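Local atomic coordinates of amine Dehydrogenase (Pseudomonas putida, PDB entry 1JMX), a protein that binds two c-type hemes and probably transfers electrons, as the heme-bearing alpha subunit of a quinohemoprotein amine dehydrogenase. Residues Asn248-Phe253 with Phe265-Asp270; Ala377-Asn382 with Gly446-Asn451; Gln390-Ala395 with Asp440-Pro445; Val426-Val431 with Glu453-Thr458; Gly462-Ile467 with Gly479-Thr484. One frame throughout, in Å; residues are numbered along the deposited sequence.

Contact 1 (Asn248-Phe253 with Phe265-Asp270); sequences NLRQVF and FEAEHD
Arg250 and Phe265 form an antiparallel hydrogen-bonded pair, with Arg250 N reaching Phe265 O at 2.7 Å and Phe265 N returning to Arg250 O at 3.0 Å. Past this pair the second strand turns off, yet Ala267 N still gives Asn248 O a nearly straight bond of 3.0 Å (172° at the hydrogen). The CB of Arg250 lies over the Phe265 ring, 4.1 Å from its centroid and 22° off the normal, which meets the criterion for a CH-pi contact. Phe265 CG stands between its backbone N and carbonyl carbon (chi1 55°), and this rotation brings the ring beneath Arg250. Val252 CG2 meets the ring at its edge, 3.9 Å from Phe265 CE2. Further out, the arginine bends at chi2 and lays its guanidinium face over Ala267, Arg250 CZ standing 3.4 Å from Ala267 CB. Leu249 CD2 touches Glu266 CG at 3.6 Å. The two strands are the arms of hairpin 247-256/259-266 in the closed eight-stranded antiparallel barrel. Strand 237-244 flanks the first arm, bonding through Val242 to Leu249, and strand 269-280 begins where the second arm has turned, with Arg84 packed against Phe265.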
# COMPACT_ATOMS: atom_id res chain seq x y z
N ASN A 248 -11.03 9.10 22.25
CA ASN A 248 -10.41 7.95 22.87
C ASN A 248 -8.99 7.92 22.34
O ASN A 248 -8.78 7.98 21.13
CB ASN A 248 -11.12 6.66 22.47
CG ASN A 248 -12.25 6.32 23.42
OD1 ASN A 248 -12.06 5.61 24.42
ND2 ASN A 248 -13.44 6.84 23.12
N LEU A 249 -8.02 7.88 23.24
CA LEU A 249 -6.63 7.84 22.84
C LEU A 249 -6.00 6.51 23.22
O LEU A 249 -6.18 6.03 24.34
CB LEU A 249 -5.85 8.97 23.51
CG LEU A 249 -6.34 10.42 23.37
CD1 LEU A 249 -5.24 11.35 23.81
CD2 LEU A 249 -6.73 10.72 21.94
N ARG A 250 -5.33 5.89 22.26
CA ARG A 250 -4.62 4.64 22.48
C ARG A 250 -3.23 5.00 23.01
O ARG A 250 -2.64 6.00 22.61
CB ARG A 250 -4.47 3.89 21.16
CG ARG A 250 -5.38 2.68 20.97
CD ARG A 250 -6.87 3.04 20.99
NE ARG A 250 -7.70 1.95 20.45
CZ ARG A 250 -9.03 1.90 20.48
NH1 ARG A 250 -9.74 2.89 21.03
NH2 ARG A 250 -9.67 0.89 19.90
N GLN A 251 -2.71 4.18 23.90
CA GLN A 251 -1.39 4.39 24.47
C GLN A 251 -0.55 3.17 24.13
O GLN A 251 -0.91 2.05 24.50
CB GLN A 251 -1.45 4.51 25.99
CG GLN A 251 -2.31 5.63 26.53
CD GLN A 251 -2.23 5.74 28.04
OE1 GLN A 251 -2.24 4.73 28.75
NE2 GLN A 251 -2.15 6.96 28.54
N VAL A 252 0.53 3.36 23.39
CA VAL A 252 1.42 2.27 23.05
C VAL A 252 2.77 2.66 23.65
O VAL A 252 3.54 3.44 23.05
CB VAL A 252 1.51 2.05 21.52
CG1 VAL A 252 2.55 1.00 21.20
CG2 VAL A 252 0.15 1.65 20.97
N PHE A 253 3.01 2.20 24.87
CA PHE A 253 4.25 2.51 25.56
C PHE A 253 5.03 1.25 25.87
O PHE A 253 4.50 0.14 25.80
CB PHE A 253 3.99 3.22 26.91
CG PHE A 253 3.07 4.40 26.83
CD1 PHE A 253 3.05 5.23 25.72
CD2 PHE A 253 2.20 4.68 27.89
CE1 PHE A 253 2.18 6.32 25.66
CE2 PHE A 253 1.33 5.76 27.83
CZ PHE A 253 1.33 6.58 26.71
N PHE A 265 -2.11 8.33 20.80
CA PHE A 265 -2.79 8.88 19.63
C PHE A 265 -4.28 8.60 19.60
O PHE A 265 -4.78 7.75 20.33
CB PHE A 265 -2.15 8.34 18.36
CG PHE A 265 -2.11 6.84 18.29
CD1 PHE A 265 -3.13 6.13 17.66
CD2 PHE A 265 -1.07 6.13 18.87
CE1 PHE A 265 -3.11 4.74 17.61
CE2 PHE A 265 -1.04 4.74 18.83
CZ PHE A 265 -2.06 4.04 18.19
N GLU A 266 -5.00 9.33 18.76
CA GLU A 266 -6.42 9.11 18.62
C GLU A 266 -6.65 7.75 17.99
O GLU A 266 -6.13 7.45 16.92
CB GLU A 266 -7.04 10.18 17.75
CG GLU A 266 -7.26 11.47 18.46
CD GLU A 266 -8.19 12.36 17.69
OE1 GLU A 266 -7.75 13.46 17.30
OE2 GLU A 266 -9.35 11.95 17.46
N ALA A 267 -7.43 6.93 18.69
CA ALA A 267 -7.76 5.57 18.25
C ALA A 267 -8.22 5.52 16.81
O ALA A 267 -7.97 4.56 16.09
CB ALA A 267 -8.84 5.01 19.14
N GLU A 268 -8.84 6.61 16.37
CA GLU A 268 -9.40 6.73 15.04
C GLU A 268 -8.47 7.41 14.02
O GLU A 268 -8.59 7.20 12.81
CB GLU A 268 -10.72 7.50 15.14
CG GLU A 268 -11.62 7.07 16.31
CD GLU A 268 -11.12 7.52 17.72
OE1 GLU A 268 -10.42 8.56 17.81
OE2 GLU A 268 -11.43 6.81 18.72
N HIS A 269 -7.53 8.22 14.52
CA HIS A 269 -6.62 8.95 13.67
C HIS A 269 -5.22 8.88 14.25
O HIS A 269 -4.90 9.59 15.21
CB HIS A 269 -7.06 10.41 13.61
CG HIS A 269 -8.54 10.58 13.47
ND1 HIS A 269 -9.17 10.62 12.25
CD2 HIS A 269 -9.51 10.68 14.41
CE1 HIS A 269 -10.48 10.73 12.44
NE2 HIS A 269 -10.71 10.77 13.74
N ASP A 270 -4.37 8.04 13.66
CA ASP A 270 -3.02 7.91 14.19
C ASP A 270 -2.00 8.98 13.84
O ASP A 270 -0.87 8.91 14.31
CB ASP A 270 -2.46 6.50 14.00
CG ASP A 270 -2.69 5.96 12.62
OD1 ASP A 270 -3.44 4.97 12.51
OD2 ASP A 270 -2.10 6.51 11.67

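Contact 2 (Ala377-Asn382 with Gly446-Asn451); sequences ARIGEN and GGAGPN
Ile379 meets Gly446 and Ala448 with both branches of its side chain. Its CG1 stands between the backbone N and the carbonyl carbon (chi1 59°) and the chain runs extended from there, which carries Ile379 CD1 to 3.9 Å from Ala448 CA. Ile379 CB lies 3.5 Å from Gly446 O, so the carbonyl is covered by aliphatic carbon. That oxygen and the nearby Gly380 N, 3.7 Å from Gly446 O, are both buried without a polar partner in the model. Gly380 supplies the one backbone hydrogen bond of the contact: Ala448 N donates to Gly380 O at 2.9 Å. The bond is bent, 140° at the hydrogen, and the donor stands 46° above the carbonyl plane, so it is not aimed at a lone pair. The same oxygen receives a CA-H contact from Gly447 CA at 3.4 Å. At Glu381 it is the backbone that takes part, its O lying 3.5 Å from Ala448 CB, while the carboxylate turns to Lys388 N. Asn382 CB then packs 3.9 Å from Gly447 CA; a side chain on that glycine would press on the asparagine. The single bridge between Gly380 and Gly447 thus ties the chain leaving strand 367-378 to the loop after strand 442-445. Strand 476-484 runs parallel beside the former, bonding Ala377 and Ile379 through Thr484, and an aromatic side chain of another protein chain packs on Ala448.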
# COMPACT_ATOMS: atom_id res chain seq x y z
N ALA A 377 -0.56 12.96 3.47
CA ALA A 377 -1.91 13.34 3.90
C ALA A 377 -2.83 12.53 3.01
O ALA A 377 -2.47 12.19 1.88
CB ALA A 377 -2.13 14.83 3.69
N ARG A 378 -4.02 12.18 3.49
CA ARG A 378 -4.92 11.39 2.66
C ARG A 378 -6.35 11.91 2.66
O ARG A 378 -6.86 12.35 3.69
CB ARG A 378 -4.92 9.92 3.11
CG ARG A 378 -3.55 9.39 3.55
CD ARG A 378 -3.57 7.94 3.97
NE ARG A 378 -3.59 7.08 2.81
CZ ARG A 378 -2.66 6.19 2.49
NH1 ARG A 378 -1.60 6.00 3.27
NH2 ARG A 378 -2.76 5.53 1.34
N ILE A 379 -6.99 11.89 1.50
CA ILE A 379 -8.37 12.32 1.41
C ILE A 379 -9.19 11.28 2.16
O ILE A 379 -8.71 10.18 2.42
CB ILE A 379 -8.85 12.44 -0.07
CG1 ILE A 379 -8.73 11.08 -0.78
CG2 ILE A 379 -8.06 13.52 -0.81
CD1 ILE A 379 -9.12 11.12 -2.26
N GLY A 380 -10.40 11.65 2.55
CA GLY A 380 -11.25 10.73 3.27
C GLY A 380 -12.63 11.30 3.46
O GLY A 380 -12.97 12.34 2.88
N GLU A 381 -13.43 10.61 4.27
CA GLU A 381 -14.80 11.01 4.57
C GLU A 381 -15.59 11.33 3.31
O GLU A 381 -15.33 10.74 2.26
CB GLU A 381 -14.80 12.15 5.59
CG GLU A 381 -14.39 11.69 7.00
CD GLU A 381 -13.67 12.75 7.82
OE1 GLU A 381 -14.12 13.93 7.82
OE2 GLU A 381 -12.64 12.42 8.46
N ASN A 382 -16.55 12.25 3.40
CA ASN A 382 -17.39 12.63 2.26
C ASN A 382 -18.30 11.44 1.91
O ASN A 382 -18.76 11.30 0.77
CB ASN A 382 -16.53 13.07 1.06
CG ASN A 382 -17.35 13.68 -0.08
OD1 ASN A 382 -16.96 13.60 -1.25
ND2 ASN A 382 -18.49 14.30 0.25
N GLY A 446 -8.95 17.43 1.32
CA GLY A 446 -10.31 17.45 0.80
C GLY A 446 -11.05 16.14 0.99
O GLY A 446 -10.49 15.15 1.47
N GLY A 447 -12.33 16.14 0.61
CA GLY A 447 -13.16 14.96 0.71
C GLY A 447 -12.80 13.91 -0.34
O GLY A 447 -12.29 14.24 -1.41
N ALA A 448 -13.08 12.65 -0.02
CA ALA A 448 -12.79 11.54 -0.92
C ALA A 448 -13.74 11.48 -2.12
O ALA A 448 -14.71 12.24 -2.20
CB ALA A 448 -12.86 10.23 -0.14
N GLY A 449 -13.45 10.57 -3.04
CA GLY A 449 -14.25 10.40 -4.24
C GLY A 449 -13.78 11.22 -5.42
O GLY A 449 -12.88 12.05 -5.29
N PRO A 450 -14.32 10.96 -6.62
CA PRO A 450 -13.91 11.72 -7.80
C PRO A 450 -14.49 13.13 -7.64
O PRO A 450 -15.56 13.29 -7.05
CB PRO A 450 -14.59 10.99 -8.95
CG PRO A 450 -14.88 9.60 -8.40
CD PRO A 450 -15.27 9.89 -6.98
N ASN A 451 -13.79 14.13 -8.13
CA ASN A 451 -14.28 15.50 -8.02
C ASN A 451 -14.58 16.07 -9.40
O ASN A 451 -13.67 16.45 -10.13
CB ASN A 451 -13.26 16.38 -7.29
CG ASN A 451 -13.80 17.77 -6.98
OD1 ASN A 451 -13.09 18.59 -6.40
ND2 ASN A 451 -15.05 18.03 -7.34

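Contact 3 (Gln390-Ala395 with Asp440-Pro445); sequences QGRFEA and DGVFVP
Gly391 and Phe443 are joined by two backbone hydrogen bonds. Phe443 N reaches Gly391 O at 2.8 Å and 168°; Gly391 N answers at 3.1 Å, on a lone pair of Phe443 O. One step along, Arg392 and Val442 form a non-hydrogen-bonded pair, after which Phe393 N bonds Gly441 O at 3.0 Å. A water then donates to both Phe393 O and Asp440 O, bridging the strands where direct pairing stops. Among side chains, Arg392 NE and NH2 both point to Gln390 OE1 through weak, bent bonds, that of NE being 2.8 Å, while Arg392 NH1 bonds Leu191 O. Val442 packs its methyls on these polar groups: CG2 lies 3.7 Å above the guanidinium plane of Arg392, toward its rim, and Val442 CG1 touches Gln390 CD at 3.8 Å. With an alanine in place of Gln390, the guanidinium would probably be freer to turn off Val442, and a gap would open beside Val442 CG1. Facing the other way, the Phe393 ring presents its edge to Phe443, CE1 to CB 4.3 Å. A CB on Gly391 would clash with that ring. Both phenylalanines pack on Met481 of strand 476-484. A short antiparallel strand added to a longer one, with Phe393 and Phe443 turned inward and Arg392 and Val442 on the reverse face, is consistent with the immunoglobulin-like beta fold of the E-set clan.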
# COMPACT_ATOMS: atom_id res chain seq x y z
N GLN A 390 -4.70 14.01 8.21
CA GLN A 390 -4.12 15.35 8.23
C GLN A 390 -2.61 15.41 8.14
O GLN A 390 -1.90 14.46 8.50
CB GLN A 390 -4.48 16.06 9.54
CG GLN A 390 -5.94 16.22 9.87
CD GLN A 390 -6.14 16.70 11.30
OE1 GLN A 390 -5.26 16.54 12.15
NE2 GLN A 390 -7.29 17.28 11.57
N GLY A 391 -2.13 16.55 7.67
CA GLY A 391 -0.71 16.81 7.64
C GLY A 391 -0.56 17.69 8.88
O GLY A 391 -1.37 18.59 9.09
N ARG A 392 0.38 17.38 9.76
CA ARG A 392 0.57 18.18 10.96
C ARG A 392 2.02 18.59 11.01
O ARG A 392 2.91 17.74 11.02
CB ARG A 392 0.17 17.40 12.20
CG ARG A 392 -1.32 17.17 12.29
CD ARG A 392 -1.66 16.37 13.52
NE ARG A 392 -3.05 16.58 13.88
CZ ARG A 392 -3.46 17.48 14.76
NH1 ARG A 392 -2.58 18.26 15.37
NH2 ARG A 392 -4.75 17.62 15.00
N PHE A 393 2.26 19.90 11.05
CA PHE A 393 3.62 20.38 11.00
C PHE A 393 4.08 21.27 12.12
O PHE A 393 3.28 21.87 12.83
CB PHE A 393 3.87 21.07 9.67
CG PHE A 393 3.41 20.28 8.49
CD1 PHE A 393 2.13 20.46 7.97
CD2 PHE A 393 4.23 19.33 7.91
CE1 PHE A 393 1.68 19.70 6.90
CE2 PHE A 393 3.80 18.56 6.84
CZ PHE A 393 2.51 18.75 6.33
N GLU A 394 5.40 21.39 12.22
CA GLU A 394 6.04 22.21 13.23
C GLU A 394 7.25 22.88 12.55
O GLU A 394 7.82 22.33 11.60
CB GLU A 394 6.48 21.31 14.37
CG GLU A 394 6.54 21.97 15.71
CD GLU A 394 5.20 22.07 16.40
OE1 GLU A 394 4.64 21.02 16.78
OE2 GLU A 394 4.73 23.20 16.62
N ALA A 395 7.59 24.09 12.97
CA ALA A 395 8.74 24.80 12.40
C ALA A 395 9.89 24.76 13.39
O ALA A 395 9.83 25.36 14.46
CB ALA A 395 8.38 26.24 12.07
N ASP A 440 -2.66 27.13 12.46
CA ASP A 440 -1.95 26.32 13.45
C ASP A 440 -0.97 25.27 12.90
O ASP A 440 -0.26 24.64 13.68
CB ASP A 440 -2.93 25.70 14.45
CG ASP A 440 -4.05 24.90 13.78
OD1 ASP A 440 -4.24 24.98 12.55
OD2 ASP A 440 -4.78 24.20 14.52
N GLY A 441 -0.91 25.14 11.58
CA GLY A 441 0.00 24.17 10.97
C GLY A 441 -0.62 22.81 10.70
O GLY A 441 0.09 21.83 10.49
N VAL A 442 -1.95 22.76 10.74
CA VAL A 442 -2.68 21.53 10.49
C VAL A 442 -3.32 21.64 9.12
O VAL A 442 -4.08 22.58 8.86
CB VAL A 442 -3.80 21.33 11.55
CG1 VAL A 442 -4.73 20.20 11.13
CG2 VAL A 442 -3.20 21.01 12.89
N PHE A 443 -2.97 20.71 8.23
CA PHE A 443 -3.55 20.68 6.89
C PHE A 443 -4.68 19.65 6.85
O PHE A 443 -4.49 18.48 7.15
CB PHE A 443 -2.49 20.31 5.85
CG PHE A 443 -3.00 20.36 4.44
CD1 PHE A 443 -2.95 21.55 3.71
CD2 PHE A 443 -3.54 19.23 3.83
CE1 PHE A 443 -3.44 21.61 2.40
CE2 PHE A 443 -4.03 19.29 2.52
CZ PHE A 443 -3.98 20.48 1.81
N VAL A 444 -5.88 20.12 6.50
CA VAL A 444 -7.06 19.27 6.40
C VAL A 444 -7.33 19.00 4.92
O VAL A 444 -7.74 19.89 4.18
CB VAL A 444 -8.31 19.95 7.05
CG1 VAL A 444 -9.56 19.13 6.81
CG2 VAL A 444 -8.08 20.17 8.55
N PRO A 445 -7.05 17.76 4.46
CA PRO A 445 -7.26 17.38 3.05
C PRO A 445 -8.73 17.40 2.63
O PRO A 445 -9.63 17.41 3.46
CB PRO A 445 -6.65 15.98 2.98
CG PRO A 445 -6.84 15.45 4.36
CD PRO A 445 -6.49 16.63 5.22
O HOH W 1 2.29 24.30 14.18

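Contact 4 (Val426-Val431 with Glu453-Thr458); sequences VEDEDV and ERKMMT
Arg454 NH2 grips Asp430 and Asp428 together. It makes a salt bridge to Asp430 OD1 at 2.8 Å, with the oxygen only 1° out of the guanidinium plane. The carboxylate stands at 89° to that plane, so the arginine meets a single oxygen end-on instead of clasping both. The second N-H bond of NH2 goes to Asp428 O at 2.9 Å; here the donor lies 47° above the carbonyl plane. A water accepts from Arg454 NE and Lys455 N and donates to Asp428 O, which therefore receives two bonds. Arg454 NH1 turns to Ala461 O, and Asp430 OD2 to Asn463 N, so both partners of the bridge are anchored on their far sides as well. A bend at chi3 brings the arginine head into this position. Further out, Glu427 OE2 and Lys455 NZ form a long salt bridge of 3.9 Å, the two side chains crossing at about a right angle. Packing is sparse: Lys455 CE lies 3.3 Å from Glu427 O, and Lys455 CD 3.7 Å from Asp428 OD1. Glu429 has positive phi and closes a Schellman motif while serving as N-cap of the next helix. The loop after strand 442-445 is thereby fastened to the turn between helices 423-427 and 430-433, Phe433 of the latter touching Arg454, and Val431 rests on strand 406-420.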
# COMPACT_ATOMS: atom_id res chain seq x y z
N VAL A 426 0.73 23.35 -10.34
CA VAL A 426 0.20 24.66 -10.70
C VAL A 426 -0.90 24.50 -11.76
O VAL A 426 -1.99 25.05 -11.64
CB VAL A 426 1.31 25.59 -11.27
CG1 VAL A 426 0.73 26.95 -11.67
CG2 VAL A 426 2.42 25.79 -10.26
N GLU A 427 -0.59 23.70 -12.78
CA GLU A 427 -1.51 23.43 -13.89
C GLU A 427 -2.81 22.74 -13.45
O GLU A 427 -3.89 23.08 -13.93
CB GLU A 427 -0.77 22.58 -14.94
CG GLU A 427 -1.29 22.67 -16.38
CD GLU A 427 -2.15 21.47 -16.80
OE1 GLU A 427 -1.79 20.31 -16.47
OE2 GLU A 427 -3.20 21.70 -17.47
N ASP A 428 -2.72 21.79 -12.51
CA ASP A 428 -3.89 21.06 -12.02
C ASP A 428 -4.65 21.77 -10.89
O ASP A 428 -5.66 21.26 -10.40
CB ASP A 428 -3.50 19.66 -11.54
CG ASP A 428 -2.99 18.77 -12.66
OD1 ASP A 428 -3.35 18.98 -13.85
OD2 ASP A 428 -2.22 17.84 -12.34
N GLU A 429 -4.14 22.91 -10.45
CA GLU A 429 -4.78 23.67 -9.38
C GLU A 429 -4.89 22.86 -8.08
O GLU A 429 -5.94 22.86 -7.43
CB GLU A 429 -6.17 24.13 -9.82
CG GLU A 429 -6.18 24.93 -11.11
CD GLU A 429 -7.52 25.59 -11.35
OE1 GLU A 429 -8.52 24.88 -11.58
OE2 GLU A 429 -7.58 26.84 -11.28
N ASP A 430 -3.80 22.20 -7.71
CA ASP A 430 -3.74 21.39 -6.50
C ASP A 430 -4.00 22.15 -5.20
O ASP A 430 -4.68 21.65 -4.31
CB ASP A 430 -2.38 20.69 -6.39
CG ASP A 430 -2.24 19.51 -7.33
OD1 ASP A 430 -3.19 19.20 -8.08
OD2 ASP A 430 -1.18 18.88 -7.31
N VAL A 431 -3.43 23.35 -5.09
CA VAL A 431 -3.58 24.18 -3.90
C VAL A 431 -5.04 24.57 -3.64
O VAL A 431 -5.42 24.88 -2.52
CB VAL A 431 -2.70 25.44 -4.02
CG1 VAL A 431 -3.13 26.52 -3.03
CG2 VAL A 431 -1.27 25.07 -3.76
N GLU A 453 -15.42 18.88 -10.48
CA GLU A 453 -14.82 20.20 -10.73
C GLU A 453 -13.37 20.14 -11.20
O GLU A 453 -12.84 21.12 -11.72
CB GLU A 453 -14.88 21.05 -9.46
CG GLU A 453 -16.27 21.52 -9.08
CD GLU A 453 -16.90 22.40 -10.15
OE1 GLU A 453 -16.41 23.55 -10.32
OE2 GLU A 453 -17.87 21.94 -10.81
N ARG A 454 -12.73 18.99 -11.02
CA ARG A 454 -11.35 18.83 -11.42
C ARG A 454 -11.18 18.22 -12.81
O ARG A 454 -12.13 17.70 -13.39
CB ARG A 454 -10.60 17.97 -10.40
CG ARG A 454 -10.61 18.52 -9.00
CD ARG A 454 -9.42 17.99 -8.20
NE ARG A 454 -8.17 18.57 -8.68
CZ ARG A 454 -6.98 18.39 -8.11
NH1 ARG A 454 -6.85 17.62 -7.04
NH2 ARG A 454 -5.93 19.02 -8.59
N LYS A 455 -9.96 18.33 -13.35
CA LYS A 455 -9.62 17.76 -14.66
C LYS A 455 -9.72 16.25 -14.52
O LYS A 455 -9.20 15.68 -13.56
CB LYS A 455 -8.17 18.11 -15.04
CG LYS A 455 -7.91 19.58 -15.30
CD LYS A 455 -6.45 19.82 -15.69
CE LYS A 455 -6.09 21.31 -15.65
NZ LYS A 455 -6.97 22.15 -16.52
N MET A 456 -10.42 15.61 -15.46
CA MET A 456 -10.62 14.16 -15.45
C MET A 456 -11.39 13.71 -14.20
O MET A 456 -11.24 12.57 -13.75
CB MET A 456 -9.27 13.44 -15.51
CG MET A 456 -8.46 13.75 -16.75
SD MET A 456 -6.85 12.99 -16.71
CE MET A 456 -7.22 11.34 -17.33
N MET A 457 -12.20 14.62 -13.66
CA MET A 457 -13.02 14.41 -12.45
C MET A 457 -12.21 13.72 -11.35
O MET A 457 -12.74 12.95 -10.55
CB MET A 457 -14.29 13.61 -12.78
CG MET A 457 -14.05 12.13 -13.12
SD MET A 457 -15.45 11.32 -13.93
CE MET A 457 -16.83 11.96 -12.91
N THR A 458 -10.93 14.07 -11.29
CA THR A 458 -10.01 13.46 -10.33
C THR A 458 -10.23 13.80 -8.85
O THR A 458 -11.04 14.66 -8.49
CB THR A 458 -8.54 13.74 -10.73
OG1 THR A 458 -7.68 12.85 -10.01
CG2 THR A 458 -8.15 15.18 -10.41
O HOH W 2 -7.99 19.69 -11.36

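Contact 5 (Gly462-Ile467 with Gly479-Thr484); sequences GNLKVI and GHMIVT
His480 reaches diagonally across the strand pair to Asn463. From CB, its CG is anti to the backbone N (chi1 -173°), a setting that sends the ring over toward the other strand; CG itself comes 4.1 Å from Leu464 O. Next, the ring edge at CD2 faces that carbonyl, CD2 lying 3.2 Å from Leu464 O, which is near the ring plane. At the tip, NE2 donates to Asn463 OD1 at 2.7 Å in an almost straight bond (173°), while CE1 lies 3.7 Å from the same oxygen. The acceptor is in the ring plane and the donor in the amide carbonyl plane, and the two planes differ by just 24°. Phe421 stacks on the ring, and Phe374 meets it edge-to-face. A leucine in place of His480 would probably leave Asn463 OD1 without this donor and its amide freer to turn. The strands are the arms of a beta hairpin, 462-470 and 476-484, running antiparallel and paired over five residues from Gly462-Val483 to Val466-Gly479. Gly479 is held to Val466 by bonds in both directions, that from Gly479 N to Val466 O being 2.7 Å. On the face turned away from His480, Leu464 and Met481 lie side by side, CD1 to CE 3.6 Å. Val466 CG2 crosses to Met481 CB at 3.7 Å, and Phe443 of strand 442-445 packs on Leu464 and Val483.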
# COMPACT_ATOMS: atom_id res chain seq x y z
N GLY A 462 -2.95 16.10 -4.22
CA GLY A 462 -2.04 17.17 -4.60
C GLY A 462 -0.59 16.98 -4.18
O GLY A 462 -0.29 16.21 -3.27
N ASN A 463 0.30 17.65 -4.89
CA ASN A 463 1.73 17.61 -4.62
C ASN A 463 2.03 19.01 -4.09
O ASN A 463 2.13 19.97 -4.85
CB ASN A 463 2.50 17.32 -5.91
CG ASN A 463 3.88 16.80 -5.67
OD1 ASN A 463 4.35 16.77 -4.53
ND2 ASN A 463 4.55 16.37 -6.72
N LEU A 464 2.13 19.12 -2.76
CA LEU A 464 2.33 20.41 -2.11
C LEU A 464 3.65 20.71 -1.40
O LEU A 464 4.37 19.83 -0.93
CB LEU A 464 1.17 20.64 -1.12
CG LEU A 464 -0.25 20.58 -1.69
CD1 LEU A 464 -1.25 20.83 -0.57
CD2 LEU A 464 -0.42 21.61 -2.80
N LYS A 465 3.93 22.01 -1.32
CA LYS A 465 5.12 22.52 -0.67
C LYS A 465 4.60 23.24 0.56
O LYS A 465 3.76 24.12 0.47
CB LYS A 465 5.85 23.50 -1.60
CG LYS A 465 7.29 23.78 -1.20
CD LYS A 465 8.12 24.27 -2.38
CE LYS A 465 7.58 25.58 -2.96
NZ LYS A 465 8.55 26.21 -3.92
N VAL A 466 5.04 22.78 1.73
CA VAL A 466 4.61 23.34 3.00
C VAL A 466 5.57 24.44 3.46
O VAL A 466 6.71 24.15 3.82
CB VAL A 466 4.52 22.22 4.06
CG1 VAL A 466 4.22 22.80 5.43
CG2 VAL A 466 3.45 21.21 3.66
N ILE A 467 5.09 25.68 3.46
CA ILE A 467 5.92 26.82 3.87
C ILE A 467 5.59 27.36 5.25
O ILE A 467 4.45 27.73 5.53
CB ILE A 467 5.79 28.02 2.88
CG1 ILE A 467 5.81 27.54 1.43
CG2 ILE A 467 6.91 29.04 3.13
CD1 ILE A 467 7.05 26.84 1.04
N GLY A 479 8.80 22.39 3.52
CA GLY A 479 8.54 20.97 3.67
C GLY A 479 7.84 20.45 2.43
O GLY A 479 7.45 21.23 1.55
N HIS A 480 7.69 19.13 2.34
CA HIS A 480 7.04 18.50 1.20
C HIS A 480 5.93 17.58 1.68
O HIS A 480 6.17 16.66 2.46
CB HIS A 480 8.06 17.70 0.38
CG HIS A 480 7.51 17.15 -0.90
ND1 HIS A 480 8.18 16.21 -1.65
CD2 HIS A 480 6.36 17.41 -1.57
CE1 HIS A 480 7.48 15.92 -2.73
NE2 HIS A 480 6.37 16.64 -2.70
N MET A 481 4.73 17.83 1.18
CA MET A 481 3.58 17.02 1.53
C MET A 481 2.82 16.57 0.29
O MET A 481 2.63 17.33 -0.65
CB MET A 481 2.63 17.81 2.45
CG MET A 481 1.34 17.06 2.78
SD MET A 481 0.13 18.03 3.67
CE MET A 481 -0.18 19.34 2.51
N ILE A 482 2.42 15.31 0.29
CA ILE A 482 1.63 14.75 -0.80
C ILE A 482 0.29 14.31 -0.21
O ILE A 482 0.25 13.62 0.81
CB ILE A 482 2.33 13.53 -1.47
CG1 ILE A 482 3.52 14.00 -2.30
CG2 ILE A 482 1.36 12.77 -2.34
CD1 ILE A 482 4.35 12.88 -2.84
N VAL A 483 -0.79 14.81 -0.79
CA VAL A 483 -2.13 14.46 -0.36
C VAL A 483 -2.60 13.40 -1.34
O VAL A 483 -2.70 13.67 -2.53
CB VAL A 483 -3.10 15.65 -0.43
CG1 VAL A 483 -4.46 15.26 0.12
CG2 VAL A 483 -2.54 16.84 0.34
N THR A 484 -2.80 12.18 -0.85
CA THR A 484 -3.26 11.09 -1.71
C THR A 484 -4.55 10.39 -1.33
O THR A 484 -5.31 10.85 -0.49
CB THR A 484 -2.22 9.98 -1.92
OG1 THR A 484 -1.40 9.82 -0.75
CG2 THR A 484 -1.45 10.27 -3.13

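Contacts 2 to 5 all lie in domain IV of the alpha subunit, whereas contact 1 belongs to domain II and touches none of the others; its nearest atoms are about 5 Å from contact 2. Contacts 3 and 5, with centres about 10 Å apart, share a core in which Phe443 CZ meets Leu464 CD1 at 3.6 Å. Contact 2 joins contact 4 where Asn451 N lies 2.8 Å from Thr458 O, a probable hydrogen bond, and Val431 CG2 packs contact 4 on contact 5 at 3.7 Å from Leu464 CD2. Along the chain, contact 3 is nested within the loop closed by contact 2, and contact 4 crosses both. All five lie away from the heme sites.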